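Local coordinates for protein cellobiose 2-epimerase (Caldibacillus thermoamylovorans, PDB 5ZHB) that catalyses the epimerisation of cellobiose at C2 of its reducing-end glucose, giving glucosyl-mannose, at residues F87-Y95 against E159-Q167; S346-W354 against E366-N377. One frame throughout, in Å; residues are numbered along the deposited sequence.

Interaction 1: F87-Y95 against E159-Q167; sequences FDHQYKGLY and EFNRKWEEQ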
loop_
_atom_site.group_PDB
_atom_site.type_symbol
_atom_site.label_atom_id
_atom_site.label_comp_id
_atom_site.label_asym_id
_atom_site.label_seq_id
_atom_site.Cartn_x
_atom_site.Cartn_y
_atom_site.Cartn_z
ATOM N N PHE A 87 -16.384 -8.183 -5.389
ATOM C CA PHE A 87 -16.235 -9.627 -5.325
ATOM C C PHE A 87 -17.052 -10.240 -6.454
ATOM O O PHE A 87 -18.192 -9.849 -6.680
ATOM C CB PHE A 87 -16.634 -10.195 -3.949
ATOM C CG PHE A 87 -16.215 -11.644 -3.707
ATOM C CD1 PHE A 87 -17.027 -12.704 -4.138
ATOM C CD2 PHE A 87 -15.002 -11.969 -3.088
ATOM C CE1 PHE A 87 -16.646 -14.030 -3.936
ATOM C CE2 PHE A 87 -14.617 -13.303 -2.892
ATOM C CZ PHE A 87 -15.429 -14.324 -3.324
ATOM N N ASP A 88 -16.442 -11.185 -7.176
ATOM C CA ASP A 88 -17.106 -11.890 -8.264
ATOM C C ASP A 88 -17.769 -13.135 -7.663
ATOM O O ASP A 88 -17.083 -14.106 -7.364
ATOM C CB ASP A 88 -16.068 -12.294 -9.291
ATOM C CG ASP A 88 -16.553 -13.207 -10.414
ATOM O OD1 ASP A 88 -17.765 -13.622 -10.408
ATOM O OD2 ASP A 88 -15.729 -13.449 -11.315
ATOM N N HIS A 89 -19.080 -13.107 -7.417
ATOM C CA HIS A 89 -19.690 -14.227 -6.703
ATOM C C HIS A 89 -19.760 -15.504 -7.539
ATOM O O HIS A 89 -19.947 -16.578 -6.967
ATOM C CB HIS A 89 -21.037 -13.866 -6.090
ATOM C CG HIS A 89 -20.896 -12.845 -5.030
ATOM N ND1 HIS A 89 -20.603 -13.122 -3.714
ATOM C CD2 HIS A 89 -20.970 -11.503 -5.148
ATOM C CE1 HIS A 89 -20.541 -11.975 -3.056
ATOM N NE2 HIS A 89 -20.769 -10.985 -3.910
ATOM N N GLN A 90 -19.571 -15.400 -8.859
ATOM C CA GLN A 90 -19.531 -16.579 -9.710
ATOM C C GLN A 90 -18.136 -17.222 -9.755
ATOM O O GLN A 90 -17.990 -18.388 -9.392
ATOM C CB GLN A 90 -20.098 -16.235 -11.088
ATOM C CG GLN A 90 -20.193 -17.477 -11.967
ATOM C CD GLN A 90 -21.000 -17.310 -13.239
ATOM O OE1 GLN A 90 -21.373 -16.207 -13.642
ATOM N NE2 GLN A 90 -21.240 -18.429 -13.907
ATOM N N TYR A 91 -17.097 -16.507 -10.223
ATOM C CA TYR A 91 -15.789 -17.126 -10.388
ATOM C C TYR A 91 -14.879 -16.836 -9.187
ATOM O O TYR A 91 -13.759 -17.341 -9.172
ATOM C CB TYR A 91 -15.170 -16.733 -11.730
ATOM C CG TYR A 91 -15.955 -17.302 -12.910
ATOM C CD1 TYR A 91 -16.031 -18.679 -13.092
ATOM C CD2 TYR A 91 -16.700 -16.487 -13.766
ATOM C CE1 TYR A 91 -16.776 -19.225 -14.124
ATOM C CE2 TYR A 91 -17.454 -17.023 -14.802
ATOM C CZ TYR A 91 -17.474 -18.394 -14.988
ATOM O OH TYR A 91 -18.197 -18.990 -15.971
ATOM N N LYS A 92 -15.343 -16.026 -8.218
ATOM C CA LYS A 92 -14.619 -15.740 -6.973
ATOM C C LYS A 92 -13.459 -14.744 -7.181
ATOM O O LYS A 92 -12.874 -14.622 -8.258
ATOM C CB LYS A 92 -14.107 -17.008 -6.276
ATOM C CG LYS A 92 -15.141 -18.137 -6.087
ATOM C CD LYS A 92 -16.456 -17.687 -5.456
ATOM C CE LYS A 92 -17.496 -18.788 -5.381
ATOM N NZ LYS A 92 -18.766 -18.197 -4.942
ATOM N N GLY A 93 -13.136 -14.036 -6.097
ATOM C CA GLY A 93 -12.048 -13.068 -6.058
ATOM C C GLY A 93 -12.532 -11.694 -6.509
ATOM O O GLY A 93 -13.672 -11.547 -6.942
ATOM N N LEU A 94 -11.651 -10.688 -6.379
ATOM C CA LEU A 94 -12.015 -9.294 -6.580
ATOM C C LEU A 94 -11.715 -8.901 -8.009
ATOM O O LEU A 94 -10.635 -9.182 -8.498
ATOM C CB LEU A 94 -11.247 -8.375 -5.633
ATOM C CG LEU A 94 -11.292 -8.710 -4.141
ATOM C CD1 LEU A 94 -10.503 -7.659 -3.365
ATOM C CD2 LEU A 94 -12.719 -8.788 -3.633
ATOM N N TYR A 95 -12.706 -8.282 -8.666
ATOM C CA TYR A 95 -12.516 -7.612 -9.939
ATOM C C TYR A 95 -11.464 -6.509 -9.831
ATOM O O TYR A 95 -11.351 -5.859 -8.796
ATOM C CB TYR A 95 -13.880 -7.016 -10.320
ATOM C CG TYR A 95 -14.921 -8.039 -10.742
ATOM C CD1 TYR A 95 -14.616 -9.068 -11.633
ATOM C CD2 TYR A 95 -16.225 -7.960 -10.262
ATOM C CE1 TYR A 95 -15.586 -9.981 -12.044
ATOM C CE2 TYR A 95 -17.198 -8.859 -10.664
ATOM C CZ TYR A 95 -16.891 -9.847 -11.581
ATOM O OH TYR A 95 -17.847 -10.756 -11.923
ATOM N N GLU A 159 -1.269 -11.959 -13.146
ATOM C CA GLU A 159 -2.540 -11.580 -13.762
ATOM C C GLU A 159 -3.221 -12.816 -14.363
ATOM O O GLU A 159 -2.577 -13.607 -15.060
ATOM C CB GLU A 159 -2.331 -10.515 -14.836
ATOM C CG GLU A 159 -3.585 -10.121 -15.616
ATOM C CD GLU A 159 -3.295 -9.103 -16.708
ATOM O OE1 GLU A 159 -2.521 -8.195 -16.405
ATOM O OE2 GLU A 159 -3.815 -9.208 -17.840
ATOM N N PHE A 160 -4.544 -12.902 -14.112
ATOM C CA PHE A 160 -5.432 -13.918 -14.677
ATOM C C PHE A 160 -6.645 -13.239 -15.311
ATOM O O PHE A 160 -6.987 -12.098 -14.964
ATOM C CB PHE A 160 -5.892 -14.872 -13.563
ATOM C CG PHE A 160 -4.759 -15.561 -12.822
ATOM C CD1 PHE A 160 -3.976 -14.859 -11.904
ATOM C CD2 PHE A 160 -4.453 -16.898 -13.056
ATOM C CE1 PHE A 160 -2.933 -15.488 -11.243
ATOM C CE2 PHE A 160 -3.418 -17.523 -12.377
ATOM C CZ PHE A 160 -2.651 -16.801 -11.472
ATOM N N ASN A 161 -7.358 -13.980 -16.194
ATOM C CA ASN A 161 -8.660 -13.534 -16.651
ATOM C C ASN A 161 -9.668 -13.798 -15.550
ATOM O O ASN A 161 -9.342 -14.396 -14.508
ATOM C CB ASN A 161 -9.050 -14.134 -18.003
ATOM C CG ASN A 161 -9.204 -15.639 -17.977
ATOM O OD1 ASN A 161 -9.350 -16.255 -16.909
ATOM N ND2 ASN A 161 -9.241 -16.226 -19.164
ATOM N N ARG A 162 -10.918 -13.410 -15.829
ATOM C CA ARG A 162 -11.989 -13.563 -14.871
ATOM C C ARG A 162 -12.056 -14.987 -14.320
ATOM O O ARG A 162 -12.356 -15.176 -13.141
ATOM C CB ARG A 162 -13.316 -13.151 -15.506
ATOM C CG ARG A 162 -14.455 -13.055 -14.497
ATOM C CD ARG A 162 -15.859 -12.854 -15.130
ATOM N NE ARG A 162 -16.836 -13.063 -14.072
ATOM C CZ ARG A 162 -18.146 -13.193 -14.219
ATOM N NH1 ARG A 162 -18.685 -13.285 -15.412
ATOM N NH2 ARG A 162 -18.919 -13.242 -13.162
ATOM N N LYS A 163 -11.866 -15.995 -15.184
ATOM C CA LYS A 163 -12.044 -17.384 -14.780
ATOM C C LYS A 163 -10.718 -17.989 -14.302
ATOM O O LYS A 163 -10.494 -19.208 -14.357
ATOM C CB LYS A 163 -12.602 -18.148 -15.987
ATOM C CG LYS A 163 -13.913 -17.635 -16.547
ATOM C CD LYS A 163 -14.318 -18.311 -17.865
ATOM C CE LYS A 163 -15.703 -17.872 -18.293
ATOM N NZ LYS A 163 -16.108 -18.402 -19.593
ATOM N N TRP A 164 -9.800 -17.133 -13.830
ATOM C CA TRP A 164 -8.611 -17.607 -13.133
ATOM C C TRP A 164 -7.694 -18.407 -14.027
ATOM O O TRP A 164 -7.042 -19.326 -13.530
ATOM C CB TRP A 164 -9.002 -18.436 -11.902
ATOM C CG TRP A 164 -9.507 -17.525 -10.829
ATOM C CD1 TRP A 164 -10.784 -17.360 -10.415
ATOM C CD2 TRP A 164 -8.700 -16.590 -10.081
ATOM N NE1 TRP A 164 -10.830 -16.401 -9.445
ATOM C CE2 TRP A 164 -9.576 -15.911 -9.223
ATOM C CE3 TRP A 164 -7.337 -16.292 -10.041
ATOM C CZ2 TRP A 164 -9.133 -14.947 -8.327
ATOM C CZ3 TRP A 164 -6.888 -15.360 -9.128
ATOM C CH2 TRP A 164 -7.782 -14.713 -8.274
ATOM N N GLU A 165 -7.608 -17.997 -15.300
ATOM C CA GLU A 165 -6.712 -18.578 -16.281
ATOM C C GLU A 165 -5.579 -17.590 -16.540
ATOM O O GLU A 165 -5.799 -16.453 -16.977
ATOM C CB GLU A 165 -7.476 -18.923 -17.568
ATOM C CG GLU A 165 -8.751 -19.704 -17.285
ATOM C CD GLU A 165 -9.785 -19.799 -18.412
ATOM O OE1 GLU A 165 -9.625 -19.182 -19.499
ATOM O OE2 GLU A 165 -10.825 -20.444 -18.128
ATOM N N GLU A 166 -4.365 -18.045 -16.237
ATOM C CA GLU A 166 -3.174 -17.208 -16.273
ATOM C C GLU A 166 -3.024 -16.530 -17.632
ATOM O O GLU A 166 -2.981 -17.211 -18.656
ATOM C CB GLU A 166 -1.978 -18.106 -15.939
ATOM C CG GLU A 166 -0.739 -17.302 -15.573
ATOM C CD GLU A 166 0.288 -18.044 -14.749
ATOM O OE1 GLU A 166 0.141 -19.273 -14.555
ATOM O OE2 GLU A 166 1.206 -17.356 -14.244
ATOM N N GLN A 167 -2.912 -15.188 -17.582
ATOM C CA GLN A 167 -2.783 -14.320 -18.743
ATOM C C GLN A 167 -1.329 -13.877 -18.866
ATOM O O GLN A 167 -0.469 -14.380 -18.145
ATOM C CB GLN A 167 -3.660 -13.067 -18.619
ATOM C CG GLN A 167 -5.149 -13.307 -18.844
ATOM C CD GLN A 167 -5.934 -12.042 -19.111
ATOM O OE1 GLN A 167 -6.493 -11.868 -20.198
ATOM N NE2 GLN A 167 -6.000 -11.151 -18.134
#
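R162 grips D88 side-on with two nitrogens: NE reaches D88 OD2 at 3.0 Å (173° at the hydrogen) and NH2 reaches D88 OD1, also at 3.0 Å. Both approach from above the carboxylate plane. With CG anti to the backbone N (chi1 -170°), the arginine runs out fully extended, and its guanidinium face meets the edge of Y91 at CD2, the two planes perpendicular. D88 OD1 also closes an Asx turn by accepting from the N-H groups of Q90 and Y91, while OD2 has a second cation, K109 of strand 106-110. Were D88 an alanine, R162 and K109 would probably lose their shared carboxylate, and the N-H groups of Q90 and Y91 their acceptor. In the (alpha/alpha)6 barrel of this family, the contact joins the loop after helix 69-86 to the type I turn N161-W164 beyond strand 155-160. K163 next lays CG over the centre of the Y91 ring, 3.8 Å from the centroid, a CH-pi contact that sandwiches the phenol against Q90 CG on its other face. W164 then sends NE1 to K92 O at 3.0 Å and more weakly to Y91 O at 3.1 Å; its indole edge passes G93, where a CB would clash with CZ2.

Interaction 2: S346-W354 against E366-N377; sequences SREGGEWYW and EIAGPWKCPYHN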
loop_
_atom_site.group_PDB
_atom_site.type_symbol
_atom_site.label_atom_id
_atom_site.label_comp_id
_atom_site.label_asym_id
_atom_site.label_seq_id
_atom_site.Cartn_x
_atom_site.Cartn_y
_atom_site.Cartn_z
ATOM N N SER A 346 -3.972 23.300 -0.286
ATOM C CA SER A 346 -4.707 24.218 0.567
ATOM C C SER A 346 -5.982 24.722 -0.118
ATOM O O SER A 346 -6.714 25.525 0.457
ATOM C CB SER A 346 -3.834 25.324 1.045
ATOM O OG SER A 346 -3.385 26.062 -0.072
ATOM N N ARG A 347 -6.336 24.163 -1.277
ATOM C CA ARG A 347 -7.596 24.535 -1.897
ATOM C C ARG A 347 -8.740 23.981 -1.065
ATOM O O ARG A 347 -8.629 22.915 -0.468
ATOM C CB ARG A 347 -7.762 24.010 -3.318
ATOM C CG ARG A 347 -6.785 24.694 -4.243
ATOM C CD ARG A 347 -6.968 24.110 -5.613
ATOM N NE ARG A 347 -6.419 22.747 -5.636
ATOM C CZ ARG A 347 -6.506 21.881 -6.625
ATOM N NH1 ARG A 347 -7.152 22.202 -7.739
ATOM N NH2 ARG A 347 -5.945 20.681 -6.504
ATOM N N GLU A 348 -9.846 24.735 -1.020
ATOM C CA GLU A 348 -11.081 24.206 -0.488
ATOM C C GLU A 348 -11.573 23.140 -1.463
ATOM O O GLU A 348 -11.751 23.407 -2.662
ATOM C CB GLU A 348 -12.133 25.309 -0.440
ATOM C CG GLU A 348 -13.339 24.951 0.403
ATOM C CD GLU A 348 -14.365 26.083 0.405
ATOM O OE1 GLU A 348 -14.114 27.210 -0.062
ATOM O OE2 GLU A 348 -15.454 25.766 0.862
ATOM N N GLY A 349 -11.822 21.960 -0.930
ATOM C CA GLY A 349 -12.188 20.840 -1.768
ATOM C C GLY A 349 -11.036 19.855 -1.965
ATOM O O GLY A 349 -11.263 18.797 -2.536
ATOM N N GLY A 350 -9.816 20.245 -1.559
ATOM C CA GLY A 350 -8.608 19.483 -1.854
ATOM C C GLY A 350 -8.206 18.498 -0.757
ATOM O O GLY A 350 -8.844 18.380 0.300
ATOM N N GLU A 351 -7.126 17.742 -1.033
ATOM C CA GLU A 351 -6.596 16.795 -0.061
ATOM C C GLU A 351 -5.077 16.906 -0.134
ATOM O O GLU A 351 -4.514 17.958 0.159
ATOM C CB GLU A 351 -7.237 15.438 -0.387
ATOM C CG GLU A 351 -6.922 14.296 0.570
ATOM C CD GLU A 351 -6.022 13.157 0.066
ATOM O OE1 GLU A 351 -6.014 12.116 0.736
ATOM O OE2 GLU A 351 -5.312 13.323 -0.933
ATOM N N TRP A 352 -4.448 15.872 -0.699
ATOM C CA TRP A 352 -3.041 15.926 -1.049
ATOM C C TRP A 352 -2.900 15.856 -2.568
ATOM O O TRP A 352 -3.607 15.149 -3.283
ATOM C CB TRP A 352 -2.269 14.771 -0.373
ATOM C CG TRP A 352 -2.185 14.798 1.137
ATOM C CD1 TRP A 352 -3.043 15.327 2.050
ATOM C CD2 TRP A 352 -1.095 14.244 1.913
ATOM N NE1 TRP A 352 -2.577 15.146 3.327
ATOM C CE2 TRP A 352 -1.376 14.483 3.272
ATOM C CE3 TRP A 352 0.096 13.597 1.578
ATOM C CZ2 TRP A 352 -0.522 14.073 4.292
ATOM C CZ3 TRP A 352 0.941 13.196 2.589
ATOM C CH2 TRP A 352 0.654 13.454 3.918
ATOM N N TYR A 353 -1.900 16.554 -3.082
ATOM C CA TYR A 353 -1.550 16.368 -4.477
ATOM C C TYR A 353 -0.911 14.999 -4.709
ATOM O O TYR A 353 -0.308 14.416 -3.811
ATOM C CB TYR A 353 -0.545 17.427 -4.891
ATOM C CG TYR A 353 -1.013 18.855 -4.733
ATOM C CD1 TYR A 353 -2.119 19.341 -5.432
ATOM C CD2 TYR A 353 -0.259 19.751 -3.982
ATOM C CE1 TYR A 353 -2.519 20.665 -5.290
ATOM C CE2 TYR A 353 -0.637 21.074 -3.853
ATOM C CZ TYR A 353 -1.742 21.535 -4.537
ATOM O OH TYR A 353 -2.053 22.846 -4.396
ATOM N N TRP A 354 -1.068 14.494 -5.930
ATOM C CA TRP A 354 -0.457 13.249 -6.336
ATOM C C TRP A 354 1.060 13.371 -6.211
ATOM O O TRP A 354 1.737 12.506 -5.654
ATOM C CB TRP A 354 -0.866 12.941 -7.782
ATOM C CG TRP A 354 -0.316 11.632 -8.294
ATOM C CD1 TRP A 354 1.000 11.364 -8.562
ATOM C CD2 TRP A 354 -1.037 10.441 -8.646
ATOM N NE1 TRP A 354 1.156 10.078 -8.991
ATOM C CE2 TRP A 354 -0.080 9.499 -9.094
ATOM C CE3 TRP A 354 -2.386 10.093 -8.662
ATOM C CZ2 TRP A 354 -0.431 8.230 -9.538
ATOM C CZ3 TRP A 354 -2.740 8.852 -9.140
ATOM C CH2 TRP A 354 -1.776 7.936 -9.579
ATOM N N GLU A 366 -4.851 13.569 -10.993
ATOM C CA GLU A 366 -6.041 13.416 -10.158
ATOM C C GLU A 366 -5.679 13.333 -8.668
ATOM O O GLU A 366 -4.627 12.821 -8.281
ATOM C CB GLU A 366 -6.859 12.223 -10.627
ATOM C CG GLU A 366 -6.291 10.851 -10.262
ATOM C CD GLU A 366 -5.346 10.271 -11.294
ATOM O OE1 GLU A 366 -4.723 11.014 -12.078
ATOM O OE2 GLU A 366 -5.291 9.024 -11.356
ATOM N N ILE A 367 -6.608 13.788 -7.823
ATOM C CA ILE A 367 -6.466 13.785 -6.384
ATOM C C ILE A 367 -7.038 12.502 -5.811
ATOM O O ILE A 367 -6.667 12.081 -4.728
ATOM C CB ILE A 367 -7.194 15.002 -5.760
ATOM C CG1 ILE A 367 -6.765 16.269 -6.386
ATOM C CG2 ILE A 367 -7.008 15.043 -4.246
ATOM C CD1 ILE A 367 -5.261 16.409 -6.542
ATOM N N ALA A 368 -8.008 11.930 -6.502
ATOM C CA ALA A 368 -8.616 10.697 -6.073
ATOM C C ALA A 368 -8.972 9.890 -7.310
ATOM O O ALA A 368 -9.503 10.433 -8.287
ATOM C CB ALA A 368 -9.829 10.962 -5.219
ATOM N N GLY A 369 -8.704 8.587 -7.229
ATOM C CA GLY A 369 -9.052 7.675 -8.289
ATOM C C GLY A 369 -8.483 6.282 -8.059
ATOM O O GLY A 369 -8.020 5.979 -6.971
ATOM N N PRO A 370 -8.499 5.425 -9.094
ATOM C CA PRO A 370 -8.123 4.030 -8.934
ATOM C C PRO A 370 -6.762 3.846 -8.275
ATOM O O PRO A 370 -6.566 2.831 -7.625
ATOM C CB PRO A 370 -8.162 3.487 -10.370
ATOM C CG PRO A 370 -9.190 4.372 -11.045
ATOM C CD PRO A 370 -8.883 5.750 -10.479
ATOM N N TRP A 371 -5.832 4.780 -8.497
ATOM C CA TRP A 371 -4.480 4.625 -7.988
ATOM C C TRP A 371 -4.130 5.676 -6.944
ATOM O O TRP A 371 -2.974 5.744 -6.538
ATOM C CB TRP A 371 -3.477 4.635 -9.148
ATOM C CG TRP A 371 -3.664 3.411 -9.999
ATOM C CD1 TRP A 371 -4.144 3.373 -11.274
ATOM C CD2 TRP A 371 -3.535 2.036 -9.555
ATOM N NE1 TRP A 371 -4.264 2.071 -11.681
ATOM C CE2 TRP A 371 -3.905 1.231 -10.651
ATOM C CE3 TRP A 371 -3.125 1.415 -8.363
ATOM C CZ2 TRP A 371 -3.892 -0.161 -10.578
ATOM C CZ3 TRP A 371 -3.134 0.034 -8.285
ATOM C CH2 TRP A 371 -3.519 -0.742 -9.382
ATOM N N LYS A 372 -5.122 6.432 -6.443
ATOM C CA LYS A 372 -4.837 7.380 -5.379
ATOM C C LYS A 372 -6.025 7.430 -4.436
ATOM O O LYS A 372 -7.134 7.810 -4.848
ATOM C CB LYS A 372 -4.480 8.773 -5.885
ATOM C CG LYS A 372 -4.072 9.724 -4.719
ATOM C CD LYS A 372 -3.468 11.039 -5.184
ATOM C CE LYS A 372 -3.217 12.031 -4.084
ATOM N NZ LYS A 372 -4.402 12.305 -3.296
ATOM N N CYS A 373 -5.761 6.996 -3.198
ATOM C CA CYS A 373 -6.819 6.829 -2.225
ATOM C C CYS A 373 -6.227 7.160 -0.858
ATOM O O CYS A 373 -5.210 7.847 -0.787
ATOM C CB CYS A 373 -7.513 5.497 -2.451
ATOM S SG CYS A 373 -6.355 4.116 -2.270
ATOM N N PRO A 374 -6.951 6.915 0.254
ATOM C CA PRO A 374 -6.474 7.375 1.559
ATOM C C PRO A 374 -5.590 6.418 2.349
ATOM O O PRO A 374 -5.289 6.703 3.495
ATOM C CB PRO A 374 -7.826 7.562 2.275
ATOM C CG PRO A 374 -8.656 6.404 1.796
ATOM C CD PRO A 374 -8.269 6.273 0.334
ATOM N N TYR A 375 -5.211 5.272 1.768
ATOM C CA TYR A 375 -4.502 4.246 2.525
ATOM C C TYR A 375 -3.116 4.729 2.958
ATOM O O TYR A 375 -2.811 4.669 4.157
ATOM C CB TYR A 375 -4.526 2.932 1.737
ATOM C CG TYR A 375 -3.265 2.083 1.651
ATOM C CD1 TYR A 375 -2.912 1.193 2.656
ATOM C CD2 TYR A 375 -2.471 2.101 0.504
ATOM C CE1 TYR A 375 -1.804 0.355 2.547
ATOM C CE2 TYR A 375 -1.365 1.266 0.375
ATOM C CZ TYR A 375 -1.011 0.408 1.411
ATOM O OH TYR A 375 0.066 -0.447 1.286
ATOM N N HIS A 376 -2.289 5.200 2.017
ATOM C CA HIS A 376 -0.902 5.526 2.359
ATOM C C HIS A 376 -0.834 6.657 3.398
ATOM O O HIS A 376 -0.130 6.549 4.415
ATOM C CB HIS A 376 -0.100 5.876 1.118
ATOM C CG HIS A 376 0.389 4.745 0.257
ATOM N ND1 HIS A 376 1.334 3.827 0.684
ATOM C CD2 HIS A 376 0.024 4.369 -0.985
ATOM C CE1 HIS A 376 1.529 2.925 -0.287
ATOM N NE2 HIS A 376 0.772 3.255 -1.328
ATOM N N ASN A 377 -1.513 7.761 3.108
ATOM C CA ASN A 377 -1.425 8.940 3.960
ATOM C C ASN A 377 -2.174 8.753 5.291
ATOM O O ASN A 377 -1.663 9.196 6.335
ATOM C CB ASN A 377 -1.723 10.224 3.188
ATOM C CG ASN A 377 -3.110 10.315 2.592
ATOM O OD1 ASN A 377 -3.807 9.305 2.487
ATOM N ND2 ASN A 377 -3.481 11.515 2.149
HETATM O O HOH W 1 -4.571 10.519 -1.116
#
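Three protein oxygens grip K372 NZ: E351 OE2 at 2.7 Å in a salt bridge, I367 O at 2.7 Å within its own segment, and W352 O at 3.0 Å. This buried ammonium draws together the two ends of the connection between helices 326-343 and 375-387 of the (alpha/alpha)6 barrel. The lysine chain is extended until chi4 turns by -54°, which swings NZ off the line of the chain toward E351. It enters on the syn side of OE2, and W352 N reaches the same oxygen from the opposite face of the carboxylate, so that the group is pinned from both sides. E351 OE1 takes a nearly straight bond (171°) from N377 ND2 at 3.0 Å and another from W20 of helix 2-21. N377 stands its amide upright on the W352 indole, the planes 87° apart, with ND2 above the face and CB over the six-membered ring at 3.9 Å from its centroid. Farther out, the W354 and K372 side chains run antiparallel alongside one another, W354 CZ3 lying 3.7 Å from K372 CB. I367 CG2 lies 3.9 Å from E351 CB and 3.5 Å from W352 O.

Interactions 1 and 2 lie about 29 Å apart between centres and about 9 Å at their nearest atoms, and they share no segment, so they fasten separate parts of one barrel. Interaction 1, about 21 Å from the centre of the chain, joins two loops at the periphery; its salt bridge runs through an arginine bordered by tyrosine edges in partly exposed surroundings. Interaction 2 sits deeper, about 14 Å from that centre, buries more surface (562 against 408 Å²) and leads directly into the C-terminal helix. Its buried ammonium is probably steadied by carbonyl oxygens as well as a carboxylate, whereas the arginine of interaction 1 relies on a carboxylate; helix 2-21 supplies interaction 2 with further partners.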